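FMN-dependent nitronate monooxygenase (Shewanella oneidensis, PDB 5LSM) probably oxidises propionate 3-nitronate with molecular oxygen to 3-oxopropanoate, nitrate and nitrite, using a bound flavin mononucleotide as its cofactor. Local coordinates at residues A[77-80]-A[81-85]; A[142-145]-A[146-149]; A[188-191]-A[192-195]; A[237-240]-A[241-244]. One frame throughout, in Å; residues are numbered along the deposited sequence.

The four contacts are all local, each a short run of chain turning on itself, but they sit at very different depths. Contact 4 is buried and follows strand 234-237 of the parallel barrel sheet; its backbone amides and a threonine hydroxyl grip the FMN phosphate. Contact 2, partly buried, ends helix 138-145 and leads into strand 150-155 of the same sheet, mixing C-terminal capping with a tryptophan packed on the last turn. Contacts 1 and 3 lie at the surface, their centres 25 Å apart: contact 1 starts helix 80-89 with main-chain bonds, while contact 3 is a polar loop turn that meets the other subunit. Contacts 3 and 4 both contain a short 3-10 turn.

Contact 1 of 4, residues A[77-80]-A[81-85]; sequences VAQA and AKQAA
Q79 O receives the backbone N of Q83 at 3.0 Å, almost in line with its C=O bond, and the amide of Q83 folds back over the same carbonyl, with NE2 3.5 Å from Q79 O in simple contact. The fold-back follows from a first torsion that sets CG of Q83 beside its own backbone N (chi1 -82°). One residue on, A84 N reaches A80 O at 3.0 Å, and CB of A84 leans on that oxygen too. This is the first turn of helix 80-89, with Q79 at the N-cap position. The Q79 side chain does not turn toward the helix amides. It reaches back instead, and Q79 NE2 gives V77 O a nearly straight bond of 2.7 Å that lies in both the amide plane and the carbonyl plane. The other end of that amide, OE1, accepts from the backbone N of D296, so both ends of the group are held and its rotation is fixed. K82 runs alongside Q79, pointing the same way, with the two CB atoms 4.0 Å apart; its NZ goes on to the carbonyl of E292. The side chains of Q79 and Q83 both rest on P295.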
loop_
_atom_site.group_PDB
_atom_site.type_symbol
_atom_site.label_atom_id
_atom_site.label_comp_id
_atom_site.label_asym_id
_atom_site.label_seq_id
_atom_site.Cartn_x
_atom_site.Cartn_y
_atom_site.Cartn_z
ATOM N N VAL A 77 -16.898 2.481 25.131
ATOM C CA VAL A 77 -17.377 3.607 25.997
ATOM C C VAL A 77 -18.747 4.067 25.546
ATOM O O VAL A 77 -18.975 4.267 24.349
ATOM C CB VAL A 77 -16.438 4.850 26.078
ATOM C CG1 VAL A 77 -16.803 5.916 25.043
ATOM C CG2 VAL A 77 -16.521 5.473 27.463
ATOM N N ALA A 78 -19.655 4.217 26.509
ATOM C CA ALA A 78 -21.057 4.524 26.221
ATOM C C ALA A 78 -21.151 5.748 25.324
ATOM O O ALA A 78 -20.378 6.695 25.466
ATOM C CB ALA A 78 -21.832 4.758 27.509
ATOM N N GLN A 79 -22.057 5.684 24.354
ATOM C CA GLN A 79 -22.214 6.756 23.384
ATOM C C GLN A 79 -23.562 6.649 22.680
ATOM O O GLN A 79 -23.659 6.821 21.467
ATOM C CB GLN A 79 -21.043 6.739 22.382
ATOM C CG GLN A 79 -20.724 5.375 21.748
ATOM C CD GLN A 79 -19.355 5.359 21.077
ATOM O OE1 GLN A 79 -19.225 5.691 19.898
ATOM N NE2 GLN A 79 -18.316 5.062 21.854
ATOM N N ALA A 80 -24.609 6.447 23.478
ATOM C CA ALA A 80 -25.998 6.338 22.991
ATOM C C ALA A 80 -26.425 7.460 22.022
ATOM O O ALA A 80 -27.265 7.245 21.138
ATOM C CB ALA A 80 -26.955 6.285 24.177
ATOM N N ALA A 81 -25.837 8.640 22.184
ATOM C CA ALA A 81 -26.212 9.786 21.390
ATOM C C ALA A 81 -25.461 9.794 20.080
ATOM O O ALA A 81 -26.035 10.107 19.033
ATOM C CB ALA A 81 -25.940 11.069 22.155
ATOM N N LYS A 82 -24.167 9.490 20.133
ATOM C CA LYS A 82 -23.398 9.321 18.904
ATOM C C LYS A 82 -24.056 8.272 18.023
ATOM O O LYS A 82 -24.133 8.439 16.805
ATOM C CB LYS A 82 -21.973 8.920 19.206
ATOM C CG LYS A 82 -21.113 8.815 17.958
ATOM C CD LYS A 82 -19.865 9.673 18.054
ATOM C CE LYS A 82 -18.872 9.319 16.964
ATOM N NZ LYS A 82 -18.127 10.524 16.516
ATOM N N GLN A 83 -24.575 7.226 18.664
ATOM C CA GLN A 83 -25.309 6.169 17.989
ATOM C C GLN A 83 -26.604 6.691 17.398
ATOM O O GLN A 83 -26.969 6.365 16.265
ATOM C CB GLN A 83 -25.624 5.035 18.966
ATOM C CG GLN A 83 -24.494 4.059 19.172
ATOM C CD GLN A 83 -24.784 3.045 20.265
ATOM O OE1 GLN A 83 -25.193 1.916 19.986
ATOM N NE2 GLN A 83 -24.525 3.430 21.517
ATOM N N ALA A 84 -27.325 7.463 18.196
ATOM C CA ALA A 84 -28.594 8.021 17.775
ATOM C C ALA A 84 -28.406 9.005 16.623
ATOM O O ALA A 84 -29.223 9.050 15.716
ATOM C CB ALA A 84 -29.269 8.705 18.955
ATOM N N ALA A 85 -27.323 9.784 16.647
ATOM C CA ALA A 85 -27.023 10.728 15.543
ATOM C C ALA A 85 -26.674 10.030 14.230
ATOM O O ALA A 85 -26.910 10.574 13.151
ATOM C CB ALA A 85 -25.900 11.673 15.934
#

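Contact 2 of 4, residues A[142-145]-A[146-149]; sequences LEIK and SWGS
S146 OG donates to E143 O at 2.7 Å, the shortest of the hydrogen bonds that close this helix end. The hydroxyl gets there because it sits between the backbone N and the carbonyl carbon of its own residue (chi1 81°), which folds it back onto the last turn. S146 N keeps a helical bond to L142 O and adds a weak one to E143 O. Next, W147 N binds I144 O at 3.0 Å and G148 N binds K145 O at 3.0 Å; G148, with its positive phi of 93°, closes the helix in a Schellman motif, and K145 to G148 form a type I turn. The packing gathers round the indole. I144 CA stands over its six-membered ring in a CH-pi contact, 3.8 Å from the centroid, and E143 O lies above the same face, by CD1 and NE1 of the five-membered ring. CG1 of I144 touches W147 CZ3 at 3.6 Å, while the E143 carboxylate crosses the indole obliquely near CZ2, its plane turned 65° from the ring. The other branch of I144, CG2, packs on CB of S149, whose OG binds the carbonyl of P126. W147 also lies on L121 and A122 of helix 115-124, and I144 and S149 rest on V129 of strand 128-132.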
loop_
_atom_site.group_PDB
_atom_site.type_symbol
_atom_site.label_atom_id
_atom_site.label_comp_id
_atom_site.label_asym_id
_atom_site.label_seq_id
_atom_site.Cartn_x
_atom_site.Cartn_y
_atom_site.Cartn_z
ATOM N N LEU A 142 -0.479 -15.460 29.943
ATOM C CA LEU A 142 0.230 -16.531 30.654
ATOM C C LEU A 142 -0.609 -17.804 30.696
ATOM O O LEU A 142 -0.100 -18.913 30.476
ATOM C CB LEU A 142 0.603 -16.109 32.076
ATOM C CG LEU A 142 1.696 -15.041 32.213
ATOM C CD1 LEU A 142 1.911 -14.711 33.689
ATOM C CD2 LEU A 142 2.997 -15.488 31.556
ATOM N N GLU A 143 -1.908 -17.649 30.895
ATOM C CA GLU A 143 -2.786 -18.813 30.853
ATOM C C GLU A 143 -2.653 -19.557 29.530
ATOM O O GLU A 143 -2.502 -20.767 29.519
ATOM C CB GLU A 143 -4.244 -18.427 31.089
ATOM C CG GLU A 143 -5.152 -19.636 31.271
ATOM C CD GLU A 143 -6.625 -19.298 31.223
ATOM O OE1 GLU A 143 -6.986 -18.111 31.008
ATOM O OE2 GLU A 143 -7.427 -20.230 31.442
ATOM N N ILE A 144 -2.724 -18.820 28.424
ATOM C CA ILE A 144 -2.596 -19.395 27.088
ATOM C C ILE A 144 -1.250 -20.114 26.888
ATOM O O ILE A 144 -1.210 -21.234 26.382
ATOM C CB ILE A 144 -2.786 -18.318 25.976
ATOM C CG1 ILE A 144 -4.243 -17.870 25.914
ATOM C CG2 ILE A 144 -2.400 -18.865 24.607
ATOM C CD1 ILE A 144 -4.431 -16.500 25.307
ATOM N N LYS A 145 -0.157 -19.464 27.257
ATOM C CA LYS A 145 1.173 -20.037 27.019
ATOM C C LYS A 145 1.314 -21.365 27.754
ATOM O O LYS A 145 2.080 -22.220 27.348
ATOM C CB LYS A 145 2.273 -19.089 27.501
ATOM C CG LYS A 145 2.350 -17.765 26.758
ATOM C CD LYS A 145 3.447 -17.768 25.706
ATOM C CE LYS A 145 3.581 -16.405 25.034
ATOM N NZ LYS A 145 4.584 -15.552 25.723
ATOM N N SER A 146 0.593 -21.504 28.864
ATOM C CA SER A 146 0.702 -22.667 29.717
ATOM C C SER A 146 -0.101 -23.854 29.193
ATOM O O SER A 146 -0.067 -24.929 29.781
ATOM C CB SER A 146 0.245 -22.319 31.131
ATOM O OG SER A 146 -1.156 -22.357 31.215
ATOM N N TRP A 147 -0.819 -23.656 28.089
ATOM C CA TRP A 147 -1.362 -24.766 27.294
ATOM C C TRP A 147 -0.349 -25.336 26.304
ATOM O O TRP A 147 -0.621 -26.330 25.657
ATOM C CB TRP A 147 -2.576 -24.312 26.496
ATOM C CG TRP A 147 -3.614 -23.640 27.285
ATOM C CD1 TRP A 147 -3.924 -23.866 28.584
ATOM C CD2 TRP A 147 -4.541 -22.658 26.813
ATOM N NE1 TRP A 147 -4.991 -23.095 28.955
ATOM C CE2 TRP A 147 -5.393 -22.344 27.885
ATOM C CE3 TRP A 147 -4.735 -22.017 25.580
ATOM C CZ2 TRP A 147 -6.413 -21.405 27.778
ATOM C CZ3 TRP A 147 -5.753 -21.104 25.464
ATOM C CH2 TRP A 147 -6.574 -20.787 26.563
ATOM N N GLY A 148 0.791 -24.686 26.150
ATOM C CA GLY A 148 1.705 -25.006 25.057
ATOM C C GLY A 148 1.490 -24.160 23.807
ATOM O O GLY A 148 2.288 -24.225 22.869
ATOM N N SER A 149 0.415 -23.364 23.799
ATOM C CA SER A 149 0.002 -22.601 22.622
ATOM C C SER A 149 1.034 -21.547 22.289
ATOM O O SER A 149 1.581 -20.909 23.177
ATOM C CB SER A 149 -1.323 -21.916 22.876
ATOM O OG SER A 149 -2.296 -22.844 23.297
#

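Contact 3 of 4, residues A[188-191]-A[192-195]; sequences SEDL and TEQL
An ST turn followed by a short 3-10 turn shapes this surface loop between strand 181-182 and helix 197-207, where D190 and T192 are tied together at the border with the second subunit. S188 OG accepts the backbone N of D190 at 3.1 Å, which makes the ST turn. D190 then holds T192 twice through one carboxylate oxygen: OD1 takes T192 OG1 at 2.7 Å on its syn side, tilted from the carboxylate plane, and T192 N at 3.0 Å from above that plane. Both donors come from the same face. With chi1 at 70° the T192 hydroxyl stays on the side of its own amide, and the two can share the oxygen. The same hydroxyl also bonds to NE2 of H264 of the second subunit, so the D190-T192 pair is linked directly to the dimer interface. Two main-chain bonds carry the chain round: E193 N to D190 O at 3.3 Å, and Q194 N to L191 O at 3.1 Å. E193 crosses D190 at about a right angle with the carboxylate planes nearly parallel, and D190 OD2 stays 4.6 Å from E193 OE2; the like charges may disfavour each other, though the two donors on OD1 would probably offset this for D190. Q194 is buried; its OE1 accepts from NE of R183, and its side chain lies about 5 Å from that of Q175, an FMN-binding residue. The amide's other end, NE2, rests against the methyl CD2 of L191 at 3.6 Å.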
loop_
_atom_site.group_PDB
_atom_site.type_symbol
_atom_site.label_atom_id
_atom_site.label_comp_id
_atom_site.label_asym_id
_atom_site.label_seq_id
_atom_site.Cartn_x
_atom_site.Cartn_y
_atom_site.Cartn_z
ATOM N N SER A 188 -2.165 3.433 17.302
ATOM C CA SER A 188 -2.522 4.742 16.751
ATOM C C SER A 188 -3.723 4.686 15.823
ATOM O O SER A 188 -3.871 3.751 15.045
ATOM C CB SER A 188 -1.326 5.324 16.000
ATOM O OG SER A 188 -1.681 6.485 15.266
ATOM N N GLU A 189 -4.543 5.727 15.853
ATOM C CA GLU A 189 -5.693 5.824 14.948
ATOM C C GLU A 189 -5.312 6.404 13.576
ATOM O O GLU A 189 -6.066 6.306 12.624
ATOM C CB GLU A 189 -6.792 6.671 15.587
ATOM C CG GLU A 189 -7.200 6.192 16.972
ATOM C CD GLU A 189 -8.704 6.215 17.203
ATOM O OE1 GLU A 189 -9.159 5.545 18.156
ATOM O OE2 GLU A 189 -9.429 6.907 16.447
ATOM N N ASP A 190 -4.126 6.982 13.483
ATOM C CA ASP A 190 -3.662 7.621 12.252
ATOM C C ASP A 190 -3.314 6.583 11.171
ATOM O O ASP A 190 -2.296 5.903 11.256
ATOM C CB ASP A 190 -2.441 8.480 12.587
ATOM C CG ASP A 190 -1.969 9.325 11.424
ATOM O OD1 ASP A 190 -2.438 9.142 10.264
ATOM O OD2 ASP A 190 -1.089 10.171 11.683
ATOM N N LEU A 191 -4.145 6.505 10.139
ATOM C CA LEU A 191 -3.939 5.561 9.041
ATOM C C LEU A 191 -2.721 5.855 8.146
ATOM O O LEU A 191 -2.190 4.944 7.519
ATOM C CB LEU A 191 -5.204 5.446 8.184
ATOM C CG LEU A 191 -6.449 4.837 8.858
ATOM C CD1 LEU A 191 -7.601 4.772 7.858
ATOM C CD2 LEU A 191 -6.175 3.456 9.432
ATOM N N THR A 192 -2.238 7.095 8.130
ATOM C CA THR A 192 -1.037 7.426 7.350
ATOM C C THR A 192 0.254 6.842 7.949
ATOM O O THR A 192 1.328 6.957 7.359
ATOM C CB THR A 192 -0.850 8.957 7.211
ATOM O OG1 THR A 192 -0.485 9.527 8.481
ATOM C CG2 THR A 192 -2.136 9.621 6.665
ATOM N N GLU A 193 0.167 6.257 9.139
ATOM C CA GLU A 193 1.314 5.556 9.718
ATOM C C GLU A 193 1.497 4.149 9.144
ATOM O O GLU A 193 2.592 3.575 9.214
ATOM C CB GLU A 193 1.203 5.517 11.237
ATOM C CG GLU A 193 1.195 6.909 11.823
ATOM C CD GLU A 193 1.889 7.011 13.154
ATOM O OE1 GLU A 193 1.650 6.144 14.025
ATOM O OE2 GLU A 193 2.615 8.008 13.349
ATOM N N GLN A 194 0.453 3.640 8.504
ATOM C CA GLN A 194 0.450 2.279 8.000
ATOM C C GLN A 194 1.024 2.192 6.588
ATOM O O GLN A 194 1.059 3.177 5.853
ATOM C CB GLN A 194 -0.959 1.711 8.046
ATOM C CG GLN A 194 -1.470 1.548 9.470
ATOM C CD GLN A 194 -2.825 0.872 9.531
ATOM O OE1 GLN A 194 -3.184 0.076 8.657
ATOM N NE2 GLN A 194 -3.596 1.203 10.553
ATOM N N LEU A 195 1.535 1.009 6.251
ATOM C CA LEU A 195 2.360 0.817 5.078
ATOM C C LEU A 195 1.796 -0.301 4.235
ATOM O O LEU A 195 1.129 -1.214 4.745
ATOM C CB LEU A 195 3.781 0.419 5.484
ATOM C CG LEU A 195 4.627 1.243 6.459
ATOM C CD1 LEU A 195 6.094 0.858 6.281
ATOM C CD2 LEU A 195 4.453 2.727 6.241
#

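Contact 4 of 4, residues A[237-240]-A[241-244]; sequences VGTA and YLLC. With FMN (flavin mononucleotide), chain I.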
loop_
_atom_site.group_PDB
_atom_site.type_symbol
_atom_site.label_atom_id
_atom_site.label_comp_id
_atom_site.label_asym_id
_atom_site.label_seq_id
_atom_site.Cartn_x
_atom_site.Cartn_y
_atom_site.Cartn_z
ATOM N N VAL A 237 -2.862 -15.994 4.255
ATOM C CA VAL A 237 -3.592 -15.830 3.029
ATOM C C VAL A 237 -5.071 -15.829 3.343
ATOM O O VAL A 237 -5.573 -16.783 3.941
ATOM C CB VAL A 237 -3.276 -16.966 2.062
ATOM C CG1 VAL A 237 -4.156 -16.890 0.828
ATOM C CG2 VAL A 237 -1.820 -16.911 1.682
ATOM N N GLY A 238 -5.754 -14.749 2.943
ATOM C CA GLY A 238 -7.178 -14.556 3.232
ATOM C C GLY A 238 -8.055 -14.545 1.988
ATOM O O GLY A 238 -8.757 -15.514 1.703
ATOM N N THR A 239 -8.000 -13.452 1.242
ATOM C CA THR A 239 -8.900 -13.226 0.125
ATOM C C THR A 239 -8.935 -14.380 -0.897
ATOM O O THR A 239 -9.984 -14.665 -1.460
ATOM C CB THR A 239 -8.527 -11.922 -0.571
ATOM O OG1 THR A 239 -8.685 -10.841 0.352
ATOM C CG2 THR A 239 -9.392 -11.683 -1.789
ATOM N N ALA A 240 -7.813 -15.068 -1.095
ATOM C CA ALA A 240 -7.713 -16.067 -2.159
ATOM C C ALA A 240 -8.377 -17.407 -1.809
ATOM O O ALA A 240 -8.612 -18.220 -2.692
ATOM C CB ALA A 240 -6.260 -16.284 -2.562
ATOM N N TYR A 241 -8.753 -17.602 -0.548
ATOM C CA TYR A 241 -9.621 -18.737 -0.174
ATOM C C TYR A 241 -11.141 -18.494 -0.317
ATOM O O TYR A 241 -11.922 -19.415 -0.113
ATOM C CB TYR A 241 -9.338 -19.170 1.266
ATOM C CG TYR A 241 -8.038 -19.897 1.449
ATOM C CD1 TYR A 241 -7.899 -21.203 1.022
ATOM C CD2 TYR A 241 -6.944 -19.284 2.086
ATOM C CE1 TYR A 241 -6.704 -21.891 1.208
ATOM C CE2 TYR A 241 -5.765 -19.982 2.326
ATOM C CZ TYR A 241 -5.651 -21.288 1.874
ATOM O OH TYR A 241 -4.489 -22.003 2.064
ATOM N N LEU A 242 -11.561 -17.263 -0.627
ATOM C CA LEU A 242 -12.967 -16.863 -0.422
ATOM C C LEU A 242 -13.956 -17.482 -1.411
ATOM O O LEU A 242 -15.170 -17.385 -1.215
ATOM C CB LEU A 242 -13.117 -15.341 -0.473
ATOM C CG LEU A 242 -12.571 -14.563 0.721
ATOM C CD1 LEU A 242 -12.640 -13.067 0.434
ATOM C CD2 LEU A 242 -13.307 -14.913 2.006
ATOM N N LEU A 243 -13.447 -18.093 -2.477
ATOM C CA LEU A 243 -14.305 -18.774 -3.431
ATOM C C LEU A 243 -14.227 -20.291 -3.291
ATOM O O LEU A 243 -14.882 -21.011 -4.056
ATOM C CB LEU A 243 -13.935 -18.382 -4.872
ATOM C CG LEU A 243 -14.241 -16.954 -5.321
ATOM C CD1 LEU A 243 -13.996 -16.824 -6.818
ATOM C CD2 LEU A 243 -15.662 -16.571 -4.985
ATOM N N CYS A 244 -13.409 -20.776 -2.358
ATOM C CA CYS A 244 -13.301 -22.223 -2.113
ATOM C C CYS A 244 -14.625 -22.753 -1.593
ATOM O O CYS A 244 -15.325 -22.052 -0.860
ATOM C CB CYS A 244 -12.213 -22.519 -1.081
ATOM S SG CYS A 244 -10.552 -22.135 -1.666
HETATM N N1 FMN I . -8.167 -11.153 10.759
HETATM C C2 FMN I . -8.432 -11.511 12.049
HETATM O O2 FMN I . -7.520 -11.429 12.909
HETATM N N3 FMN I . -9.652 -11.931 12.444
HETATM C C4 FMN I . -10.677 -12.030 11.583
HETATM O O4 FMN I . -11.805 -12.406 11.949
HETATM C C4A FMN I . -10.456 -11.647 10.175
HETATM N N5 FMN I . -11.438 -11.757 9.278
HETATM C C5A FMN I . -11.235 -11.480 7.979
HETATM C C6 FMN I . -12.305 -11.647 7.104
HETATM C C7 FMN I . -12.157 -11.393 5.756
HETATM C C7M FMN I . -13.356 -11.563 4.859
HETATM C C8 FMN I . -10.836 -10.930 5.240
HETATM C C8M FMN I . -10.678 -10.639 3.764
HETATM C C9 FMN I . -9.756 -10.755 6.118
HETATM C C9A FMN I . -9.902 -11.014 7.491
HETATM N N10 FMN I . -8.836 -10.903 8.438
HETATM C C10 FMN I . -9.108 -11.202 9.790
HETATM C "C1'" FMN I . -7.492 -10.422 8.071
HETATM C "C2'" FMN I . -6.593 -11.558 7.613
HETATM O "O2'" FMN I . -6.082 -12.243 8.772
HETATM C "C3'" FMN I . -5.429 -11.035 6.761
HETATM O "O3'" FMN I . -4.833 -9.903 7.403
HETATM C "C4'" FMN I . -5.834 -10.588 5.355
HETATM O "O4'" FMN I . -6.870 -11.392 4.779
HETATM C "C5'" FMN I . -4.593 -10.613 4.476
HETATM O "O5'" FMN I . -4.844 -10.030 3.200
HETATM P P FMN I . -5.492 -10.828 1.962
HETATM O O1P FMN I . -5.028 -12.265 2.049
HETATM O O2P FMN I . -4.947 -10.082 0.771
HETATM O O3P FMN I . -6.948 -10.647 2.208
HETATM O O HOH W 1 -10.799 -18.998 -3.637
#
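T239 OG1 donates to FMN O3P at 2.5 Å, and G238 N to FMN O1P at 2.7 Å. T239 N lies between these two phosphate oxygens, bonding to O3P at 3.1 Å and weakly to O1P. The threonine hydroxyl faces the phosphate because OG1 stands beside its own backbone N (chi1 -62°), so amide and side chain reach the same group; OG1 also accepts from the backbone N of G325. G238 has no side chain, and the O4' hydroxyl of the ribityl chain comes close over it. This is the phosphate-binding turn after strand 234-237, as in other FMN-binding TIM barrels.

Behind the phosphate the chain winds into a 3-10 turn, with Y241 N bound to G238 O and L242 N to T239 O. A type I turn from Y241 to C244 follows. A water joins the two turns, donating to A240 O and accepting from L243 N. Beyond these bonds the side chains close up: V237 O meets the Y241 ring in its plane at the CD2 edge, 3.4 Å from CD2, and V237 CG1 touches Y241 CE2 at 3.8 Å. CG of L242 lies against T239 O. Y241 spans from strand 15-17 to helix 336-342, resting on I15 and L339 and bonding through OH to T340, while L242 and L243 pack on L257 of helix 251-258.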